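Local coordinates for tail spike protein (Acinetobacter phage vB_AbaP_AS12, PDB 6EU4) that probably recognises and degrades capsular polysaccharide on the surface of its Acinetobacter baumannii host, working as a trimeric beta-helical tailspike, at residues K382-F388 and E416-T422; F388-S394 and F423-E428. All blocks are in the same frame, centred on the assembly; numbering follows the deposited sequence.

Interaction 1: K382-F388 and E416-T422; sequences KLTGGSF and EVSPETT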
ATOM      1  N   LYS A 382      -7.569   6.057  -9.195  1.00 10.32           N
ATOM      2  CA  LYS A 382      -8.453   5.688  -8.093  1.00 10.78           C
ATOM      3  C   LYS A 382      -8.065   6.445  -6.839  1.00 13.30           C
ATOM      4  O   LYS A 382      -6.886   6.473  -6.468  1.00 13.39           O
ATOM      5  CB  LYS A 382      -8.400   4.191  -7.800  1.00 13.34           C
ATOM      6  CG  LYS A 382      -9.280   3.807  -6.627  1.00 17.39           C
ATOM      7  CD  LYS A 382      -9.317   2.306  -6.489  1.00 23.02           C
ATOM      8  CE  LYS A 382     -10.297   1.852  -5.401  1.00 27.96           C
ATOM      9  NZ  LYS A 382     -10.137   0.389  -5.090  1.00 31.92           N
ATOM     10  N   LEU A 383      -9.067   7.022  -6.172  1.00 12.02           N
ATOM     11  CA  LEU A 383      -8.891   7.635  -4.861  1.00 10.59           C
ATOM     12  C   LEU A 383      -9.419   6.648  -3.833  1.00 11.33           C
ATOM     13  O   LEU A 383     -10.633   6.447  -3.717  1.00 11.81           O
ATOM     14  CB  LEU A 383      -9.617   8.974  -4.769  1.00  9.94           C
ATOM     15  CG  LEU A 383      -9.369   9.944  -5.940  1.00 11.72           C
ATOM     16  CD1 LEU A 383     -10.034  11.264  -5.681  1.00 12.19           C
ATOM     17  CD2 LEU A 383      -7.898  10.149  -6.199  1.00 13.43           C
ATOM     18  N   THR A 384      -8.498   5.996  -3.134  1.00 10.82           N
ATOM     19  CA  THR A 384      -8.812   5.043  -2.073  1.00 12.29           C
ATOM     20  C   THR A 384      -8.746   5.813  -0.764  1.00 12.36           C
ATOM     21  O   THR A 384      -7.667   6.038  -0.224  1.00 11.32           O
ATOM     22  CB  THR A 384      -7.827   3.879  -2.087  1.00 19.12           C
ATOM     23  OG1 THR A 384      -7.878   3.236  -3.373  1.00 19.35           O
ATOM     24  CG2 THR A 384      -8.164   2.866  -1.009  1.00 20.20           C
ATOM     25  N   GLY A 385      -9.904   6.206  -0.257  1.00 11.58           N
ATOM     26  CA  GLY A 385      -9.954   7.117   0.867  1.00 12.64           C
ATOM     27  C   GLY A 385      -9.245   8.420   0.557  1.00 11.72           C
ATOM     28  O   GLY A 385      -9.279   8.930  -0.568  1.00 11.30           O
ATOM     29  N   GLY A 386      -8.601   8.968   1.575  1.00 10.47           N
ATOM     30  CA  GLY A 386      -7.933  10.241   1.457  1.00  9.84           C
ATOM     31  C   GLY A 386      -8.835  11.418   1.785  1.00  9.67           C
ATOM     32  O   GLY A 386     -10.066  11.320   1.873  1.00 11.68           O
ATOM     33  N   SER A 387      -8.163  12.543   1.979  1.00 10.52           N
ATOM     34  CA  SER A 387      -8.802  13.823   2.244  0.50 11.91           C
ATOM     35  C   SER A 387      -8.130  14.858   1.356  1.00 12.64           C
ATOM     36  O   SER A 387      -6.899  14.981   1.351  1.00 12.98           O
ATOM     37  CB  SER A 387      -8.696  14.220   3.721  0.50 13.34           C
ATOM     38  OG  SER A 387      -7.359  14.440   4.092  0.50 17.26           O
ATOM     39  N   PHE A 388      -8.935  15.577   0.585  1.00  9.50           N
ATOM     40  CA  PHE A 388      -8.422  16.506  -0.431  1.00 10.03           C
ATOM     41  C   PHE A 388      -8.956  17.906  -0.183  1.00 12.21           C
ATOM     42  O   PHE A 388     -10.148  18.175  -0.396  1.00 12.91           O
ATOM     43  CB  PHE A 388      -8.786  16.021  -1.822  1.00 12.99           C
ATOM     44  CG  PHE A 388      -8.121  14.727  -2.186  1.00 12.28           C
ATOM     45  CD1 PHE A 388      -8.725  13.515  -1.879  1.00 10.81           C
ATOM     46  CD2 PHE A 388      -6.871  14.722  -2.792  1.00 11.42           C
ATOM     47  CE1 PHE A 388      -8.111  12.322  -2.213  1.00 11.08           C
ATOM     48  CE2 PHE A 388      -6.245  13.545  -3.103  1.00 10.62           C
ATOM     49  CZ  PHE A 388      -6.854  12.336  -2.807  1.00 12.05           C
ATOM     50  N   GLU A 416     -12.119   6.520 -10.293  1.00 11.26           N
ATOM     51  CA  GLU A 416     -12.818   5.868  -9.191  1.00 10.18           C
ATOM     52  C   GLU A 416     -12.615   6.691  -7.925  1.00 12.62           C
ATOM     53  O   GLU A 416     -11.489   7.082  -7.615  1.00 12.39           O
ATOM     54  CB  GLU A 416     -12.314   4.425  -8.994  1.00 13.73           C
ATOM     55  CG  GLU A 416     -12.547   3.530 -10.224  1.00 18.29           C
ATOM     56  CD  GLU A 416     -11.708   2.232 -10.246  1.00 22.88           C
ATOM     57  OE1 GLU A 416     -10.582   2.197  -9.716  1.00 25.70           O
ATOM     58  OE2 GLU A 416     -12.177   1.241 -10.823  1.00 25.08           O
ATOM     59  N   VAL A 417     -13.707   6.970  -7.210  1.00 12.95           N
ATOM     60  CA  VAL A 417     -13.673   7.703  -5.942  1.00 11.89           C
ATOM     61  C   VAL A 417     -14.392   6.878  -4.892  1.00 13.52           C
ATOM     62  O   VAL A 417     -15.599   6.642  -5.008  1.00 12.49           O
ATOM     63  CB  VAL A 417     -14.318   9.098  -6.043  1.00 12.17           C
ATOM     64  CG1 VAL A 417     -14.223   9.841  -4.689  1.00 12.59           C
ATOM     65  CG2 VAL A 417     -13.682   9.937  -7.136  1.00 14.15           C
ATOM     66  N   SER A 418     -13.662   6.466  -3.860  1.00 10.25           N
ATOM     67  CA  SER A 418     -14.231   5.650  -2.795  1.00 11.90           C
ATOM     68  C   SER A 418     -15.242   6.445  -1.966  1.00  9.69           C
ATOM     69  O   SER A 418     -15.199   7.676  -1.930  1.00 11.15           O
ATOM     70  CB  SER A 418     -13.116   5.132  -1.883  1.00 12.81           C
ATOM     71  OG  SER A 418     -12.632   6.177  -1.046  1.00 12.97           O
ATOM     72  N   PRO A 419     -16.146   5.751  -1.249  1.00 12.12           N
ATOM     73  CA  PRO A 419     -17.116   6.463  -0.400  1.00 13.52           C
ATOM     74  C   PRO A 419     -16.497   7.159   0.799  1.00 14.63           C
ATOM     75  O   PRO A 419     -17.131   8.068   1.349  1.00 16.83           O
ATOM     76  CB  PRO A 419     -18.086   5.353   0.057  1.00 14.20           C
ATOM     77  CG  PRO A 419     -17.327   4.107  -0.062  1.00 14.73           C
ATOM     78  CD  PRO A 419     -16.391   4.305  -1.257  1.00 14.21           C
ATOM     79  N   GLU A 420     -15.292   6.782   1.208  1.00 13.50           N
ATOM     80  CA  GLU A 420     -14.666   7.389   2.372  1.00 13.95           C
ATOM     81  C   GLU A 420     -13.675   8.493   2.001  1.00 12.77           C
ATOM     82  O   GLU A 420     -13.106   9.121   2.902  1.00 14.18           O
ATOM     83  CB  GLU A 420     -13.995   6.319   3.237  1.00 16.76           C
ATOM     84  CG  GLU A 420     -12.756   5.655   2.712  1.00 20.15           C
ATOM     85  CD  GLU A 420     -12.991   4.540   1.652  1.00 21.59           C
ATOM     86  OE1 GLU A 420     -14.155   4.204   1.292  1.00 21.32           O
ATOM     87  OE2 GLU A 420     -11.975   3.966   1.194  1.00 24.34           O
ATOM     88  N   THR A 421     -13.501   8.780   0.708  1.00 10.50           N
ATOM     89  CA  THR A 421     -12.721   9.943   0.302  1.00  9.67           C
ATOM     90  C   THR A 421     -13.476  11.189   0.734  1.00 10.11           C
ATOM     91  O   THR A 421     -14.694  11.280   0.564  1.00 13.00           O
ATOM     92  CB  THR A 421     -12.511   9.955  -1.219  1.00 10.14           C
ATOM     93  OG1 THR A 421     -11.858   8.741  -1.638  1.00 11.52           O
ATOM     94  CG2 THR A 421     -11.668  11.170  -1.636  1.00 11.59           C
ATOM     95  N   THR A 422     -12.770  12.150   1.319  1.00  9.39           N
ATOM     96  CA  THR A 422     -13.400  13.396   1.724  1.00 11.12           C
ATOM     97  C   THR A 422     -12.729  14.588   1.064  1.00 12.20           C
ATOM     98  O   THR A 422     -11.576  14.526   0.613  1.00 12.23           O
ATOM     99  CB  THR A 422     -13.365  13.573   3.245  1.00 12.62           C
ATOM    100  OG1 THR A 422     -12.010  13.414   3.718  1.00 12.91           O
ATOM    101  CG2 THR A 422     -14.300  12.544   3.907  1.00 15.61           C
TER

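Interaction 2: F388-S394 and F423-E428; sequences FGFAYNS and FAVPLE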
ATOM      1  N   PHE A 388      -8.935  15.577   0.585  1.00  9.50           N
ATOM      2  CA  PHE A 388      -8.422  16.506  -0.431  1.00 10.03           C
ATOM      3  C   PHE A 388      -8.956  17.906  -0.183  1.00 12.21           C
ATOM      4  O   PHE A 388     -10.148  18.175  -0.396  1.00 12.91           O
ATOM      5  CB  PHE A 388      -8.786  16.021  -1.822  1.00 12.99           C
ATOM      6  CG  PHE A 388      -8.121  14.727  -2.186  1.00 12.28           C
ATOM      7  CD1 PHE A 388      -8.725  13.515  -1.879  1.00 10.81           C
ATOM      8  CD2 PHE A 388      -6.871  14.722  -2.792  1.00 11.42           C
ATOM      9  CE1 PHE A 388      -8.111  12.322  -2.213  1.00 11.08           C
ATOM     10  CE2 PHE A 388      -6.245  13.545  -3.103  1.00 10.62           C
ATOM     11  CZ  PHE A 388      -6.854  12.336  -2.807  1.00 12.05           C
ATOM     12  N   GLY A 389      -8.052  18.792   0.223  1.00 11.04           N
ATOM     13  CA  GLY A 389      -8.387  20.136   0.641  1.00 12.90           C
ATOM     14  C   GLY A 389      -8.545  21.100  -0.520  1.00 12.32           C
ATOM     15  O   GLY A 389      -7.957  22.187  -0.503  1.00 12.61           O
ATOM     16  N   PHE A 390      -9.352  20.730  -1.524  1.00 11.03           N
ATOM     17  CA  PHE A 390      -9.668  21.642  -2.615  1.00 10.75           C
ATOM     18  C   PHE A 390     -10.543  22.759  -2.046  1.00 13.10           C
ATOM     19  O   PHE A 390     -11.625  22.490  -1.516  1.00 13.80           O
ATOM     20  CB  PHE A 390     -10.401  20.898  -3.730  1.00 10.83           C
ATOM     21  CG  PHE A 390      -9.637  19.709  -4.283  1.00 10.66           C
ATOM     22  CD1 PHE A 390      -8.286  19.806  -4.588  1.00 13.43           C
ATOM     23  CD2 PHE A 390     -10.281  18.513  -4.500  1.00 12.82           C
ATOM     24  CE1 PHE A 390      -7.592  18.712  -5.085  1.00 11.64           C
ATOM     25  CE2 PHE A 390      -9.615  17.422  -4.993  1.00 11.95           C
ATOM     26  CZ  PHE A 390      -8.268  17.499  -5.277  1.00 11.75           C
ATOM     27  N   ALA A 391     -10.071  24.006  -2.128  1.00 10.28           N
ATOM     28  CA  ALA A 391     -10.681  25.073  -1.338  1.00 11.53           C
ATOM     29  C   ALA A 391     -12.055  25.470  -1.848  1.00 11.50           C
ATOM     30  O   ALA A 391     -12.882  25.944  -1.053  1.00 12.17           O
ATOM     31  CB  ALA A 391      -9.769  26.305  -1.312  1.00 12.80           C
ATOM     32  N   TYR A 392     -12.309  25.341  -3.155  1.00 11.07           N
ATOM     33  CA  TYR A 392     -13.414  26.057  -3.785  1.00 10.33           C
ATOM     34  C   TYR A 392     -14.393  25.162  -4.542  1.00 12.62           C
ATOM     35  O   TYR A 392     -14.005  24.308  -5.347  1.00 12.12           O
ATOM     36  CB  TYR A 392     -12.895  27.112  -4.768  1.00 10.68           C
ATOM     37  CG  TYR A 392     -11.877  28.054  -4.161  1.00 10.96           C
ATOM     38  CD1 TYR A 392     -12.121  28.710  -2.961  1.00 11.99           C
ATOM     39  CD2 TYR A 392     -10.650  28.234  -4.763  1.00 11.96           C
ATOM     40  CE1 TYR A 392     -11.185  29.540  -2.412  1.00 13.52           C
ATOM     41  CE2 TYR A 392      -9.710  29.049  -4.217  1.00 13.18           C
ATOM     42  CZ  TYR A 392      -9.969  29.695  -3.044  1.00 13.35           C
ATOM     43  OH  TYR A 392      -9.010  30.524  -2.524  1.00 14.72           O
ATOM     44  N   ASN A 393     -15.675  25.448  -4.344  1.00 12.01           N
ATOM     45  CA  ASN A 393     -16.722  25.057  -5.275  1.00 11.32           C
ATOM     46  C   ASN A 393     -17.463  26.326  -5.681  1.00 11.41           C
ATOM     47  O   ASN A 393     -17.043  27.444  -5.339  1.00 11.33           O
ATOM     48  CB  ASN A 393     -17.624  23.956  -4.689  1.00 12.62           C
ATOM     49  CG  ASN A 393     -18.485  24.429  -3.538  1.00 14.12           C
ATOM     50  OD1 ASN A 393     -18.712  25.634  -3.351  1.00 14.83           O
ATOM     51  ND2 ASN A 393     -19.013  23.465  -2.774  1.00 14.80           N
ATOM     52  N   SER A 394     -18.530  26.179  -6.478  1.00 12.77           N
ATOM     53  CA  SER A 394     -19.052  27.357  -7.167  1.00 10.93           C
ATOM     54  C   SER A 394     -19.732  28.342  -6.222  1.00 12.82           C
ATOM     55  O   SER A 394     -19.914  29.510  -6.605  1.00 13.85           O
ATOM     56  CB  SER A 394     -20.034  26.977  -8.286  1.00 13.56           C
ATOM     57  OG  SER A 394     -21.211  26.388  -7.755  1.00 13.97           O
ATOM     58  N   PHE A 423     -13.509  15.673   1.009  1.00 13.04           N
ATOM     59  CA  PHE A 423     -13.129  16.921   0.369  1.00 13.61           C
ATOM     60  C   PHE A 423     -13.451  18.076   1.299  1.00 13.39           C
ATOM     61  O   PHE A 423     -14.415  18.023   2.068  1.00 14.06           O
ATOM     62  CB  PHE A 423     -13.872  17.100  -0.954  1.00 13.24           C
ATOM     63  CG  PHE A 423     -13.677  15.957  -1.894  1.00 11.47           C
ATOM     64  CD1 PHE A 423     -12.561  15.904  -2.703  1.00 11.20           C
ATOM     65  CD2 PHE A 423     -14.580  14.908  -1.928  1.00 14.48           C
ATOM     66  CE1 PHE A 423     -12.328  14.826  -3.522  1.00 13.44           C
ATOM     67  CE2 PHE A 423     -14.370  13.830  -2.779  1.00 13.80           C
ATOM     68  CZ  PHE A 423     -13.242  13.799  -3.579  1.00 14.10           C
ATOM     69  N   ALA A 424     -12.658  19.147   1.191  1.00 13.57           N
ATOM     70  CA  ALA A 424     -12.823  20.283   2.092  1.00 14.53           C
ATOM     71  C   ALA A 424     -14.191  20.932   1.930  1.00 13.73           C
ATOM     72  O   ALA A 424     -14.780  21.391   2.919  1.00 13.16           O
ATOM     73  CB  ALA A 424     -11.718  21.322   1.863  1.00 15.84           C
ATOM     74  N   VAL A 425     -14.699  20.996   0.701  1.00 11.70           N
ATOM     75  CA  VAL A 425     -16.034  21.521   0.430  1.00 11.47           C
ATOM     76  C   VAL A 425     -16.759  20.542  -0.482  1.00 13.96           C
ATOM     77  O   VAL A 425     -16.130  19.747  -1.194  1.00 15.44           O
ATOM     78  CB  VAL A 425     -15.982  22.934  -0.194  1.00 15.89           C
ATOM     79  CG1 VAL A 425     -15.257  23.877   0.735  1.00 17.05           C
ATOM     80  CG2 VAL A 425     -15.292  22.954  -1.551  1.00 15.39           C
ATOM     81  N   PRO A 426     -18.084  20.595  -0.497  1.00 14.09           N
ATOM     82  CA  PRO A 426     -18.868  19.563  -1.186  1.00 18.49           C
ATOM     83  C   PRO A 426     -18.672  19.537  -2.694  1.00 16.59           C
ATOM     84  O   PRO A 426     -18.603  20.577  -3.357  1.00 15.28           O
ATOM     85  CB  PRO A 426     -20.312  19.945  -0.845  1.00 22.88           C
ATOM     86  CG  PRO A 426     -20.242  20.785   0.367  1.00 22.41           C
ATOM     87  CD  PRO A 426     -18.931  21.478   0.342  1.00 19.55           C
ATOM     88  N   LEU A 427     -18.663  18.319  -3.231  1.00 14.81           N
ATOM     89  CA  LEU A 427     -18.796  18.120  -4.664  1.00 12.48           C
ATOM     90  C   LEU A 427     -20.184  18.533  -5.127  1.00 15.61           C
ATOM     91  O   LEU A 427     -21.135  18.561  -4.344  1.00 17.51           O
ATOM     92  CB  LEU A 427     -18.541  16.661  -5.017  1.00 12.71           C
ATOM     93  CG  LEU A 427     -17.226  16.042  -4.559  1.00 13.84           C
ATOM     94  CD1 LEU A 427     -17.076  14.676  -5.186  1.00 14.43           C
ATOM     95  CD2 LEU A 427     -16.012  16.902  -4.940  1.00 14.35           C
ATOM     96  N   GLU A 428     -20.293  18.911  -6.401  1.00 12.63           N
ATOM     97  CA  GLU A 428     -21.521  19.519  -6.887  1.00 13.14           C
ATOM     98  C   GLU A 428     -22.343  18.649  -7.823  1.00 16.03           C
ATOM     99  O   GLU A 428     -23.577  18.701  -7.758  1.00 17.68           O
ATOM    100  CB  GLU A 428     -21.196  20.838  -7.576  1.00 15.28           C
ATOM    101  CG  GLU A 428     -20.566  21.823  -6.623  1.00 14.99           C
ATOM    102  CD  GLU A 428     -20.455  23.203  -7.212  1.00 17.36           C
ATOM    103  OE1 GLU A 428     -21.502  23.860  -7.427  1.00 19.22           O
ATOM    104  OE2 GLU A 428     -19.315  23.616  -7.481  1.00 13.40           O
TER
HETATM  105  O   HOH W   1     -13.166  20.276  -1.709  1.00 18.57           O

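Interaction 1: K382-F388 and E416-T422
Two hydroxyls grip Gly385 from both ends of its backbone. Its N-H reaches Ser418 OG (Gly385 N to Ser418 OG 2.8 Å). Ser418 OG in turn donates to Thr421 OG1 at 2.7 Å. The relay closes where Thr421 OG1 donates to Gly385 O, 2.8 Å away and above the carbonyl plane. At Thr421 a chi1 of -58° sets OG1 opposite the carbonyl carbon and directs CG2 to the edge of the Phe388 ring, 3.8 Å from Phe388 CD1. Leu383 and Val417 run alongside each other on one face, CD1 of Leu383 4.1 Å from CG2 of Val417. On the other face Lys382 and Glu416 cross: CD of Lys382 is 3.5 Å from Glu416 OE1. Lys382 NZ stays 5.0 Å from Glu416 OE1, so the contact is made by the alkyl chain. Parallel pairing joins Lys382 to Glu416 and Leu383 to Val417, and resumes with Ser387 and Thr422, shifted by one residue, the type I turn Ser418-Thr421 taking up the difference. Lys380 NZ of the second subunit hydrogen-bonds Glu420 O and Thr422 OG1. Within the chain, strand 380-384 lies between strands 344-348 and 414-417, and strand 450-455 follows.

Interaction 2: F388-S394 and F423-E428
Glu428 OE2 is held by two backbone N-H groups, from Ser394 across the contact and from Leu441. The Ser394 N-H, with N 2.9 Å from Glu428 OE2, comes in 45° out of the carboxylate plane. The other oxygen takes the Ser394 hydroxyl: Ser394 OG to Glu428 OE1 is 2.6 Å, on the syn side and near the plane. Two bonds from one serine thus fix the rotation of the carboxylate.

Beside this, Asn393 turns its amide onto the backbone. Asn393 ND2, 3.0 Å from Pro426 O with a nearly straight bond of 173°, meets a lone pair of that oxygen in the carbonyl plane, and the oxygen lies in the plane of the Asn393 amide. Asn393 CG stands between the backbone N and the carbonyl carbon (chi1 69°), which brings ND2 over to Pro426 O, while OD1 is occupied by Ser395. Val425 packs against the backbone of the turn, its CG1 near Ala391 O and its CG2 near Phe390 O. A water bridges the backbones, donating to Phe390 O at 2.7 Å and accepting from Val425 N at 2.9 Å.

At the strand end Phe423 runs beside Phe388 and Phe390 in the same direction; Phe423 CD1 is 3.9 Å from Phe388 CB. Phe390 CD2 meets the Phe423 ring at its edge, 3.9 Å from Phe423 CD1. Leu427 CD2 rests 3.8 Å above the centre of one Phe423 face, and Leu406 touches Phe390, Phe423 and Leu427. Gly389 centres an inverse gamma turn as the strand ends, and Ala424 N bonds back to Phe388 O.

Phe388 is paired in register with Phe423, and its ring meets that of Phe350, the planes nearly parallel; such stacking of like side chains between successive coils is characteristic of a parallel beta-helix, the fold usual in phage tailspikes.

Interactions 1 and 2 are consecutive sections of the same pair of neighbouring coils, their centres about 13 Å apart. Phe388 belongs to both: it ends the paired run of interaction 1 and begins interaction 2, and the chain goes straight from Thr422 to Phe423 on the partner side. The two also touch directly, Val417 CG1 lying 4.2 Å from Phe423 CZ, so the apolar side chains of one contact continue into those of the other. Their surroundings differ. Interaction 1 faces both other subunits of the trimer, whereas no other chain of the assembly touches the segments of interaction 2. No ligand or metal takes part in either contact.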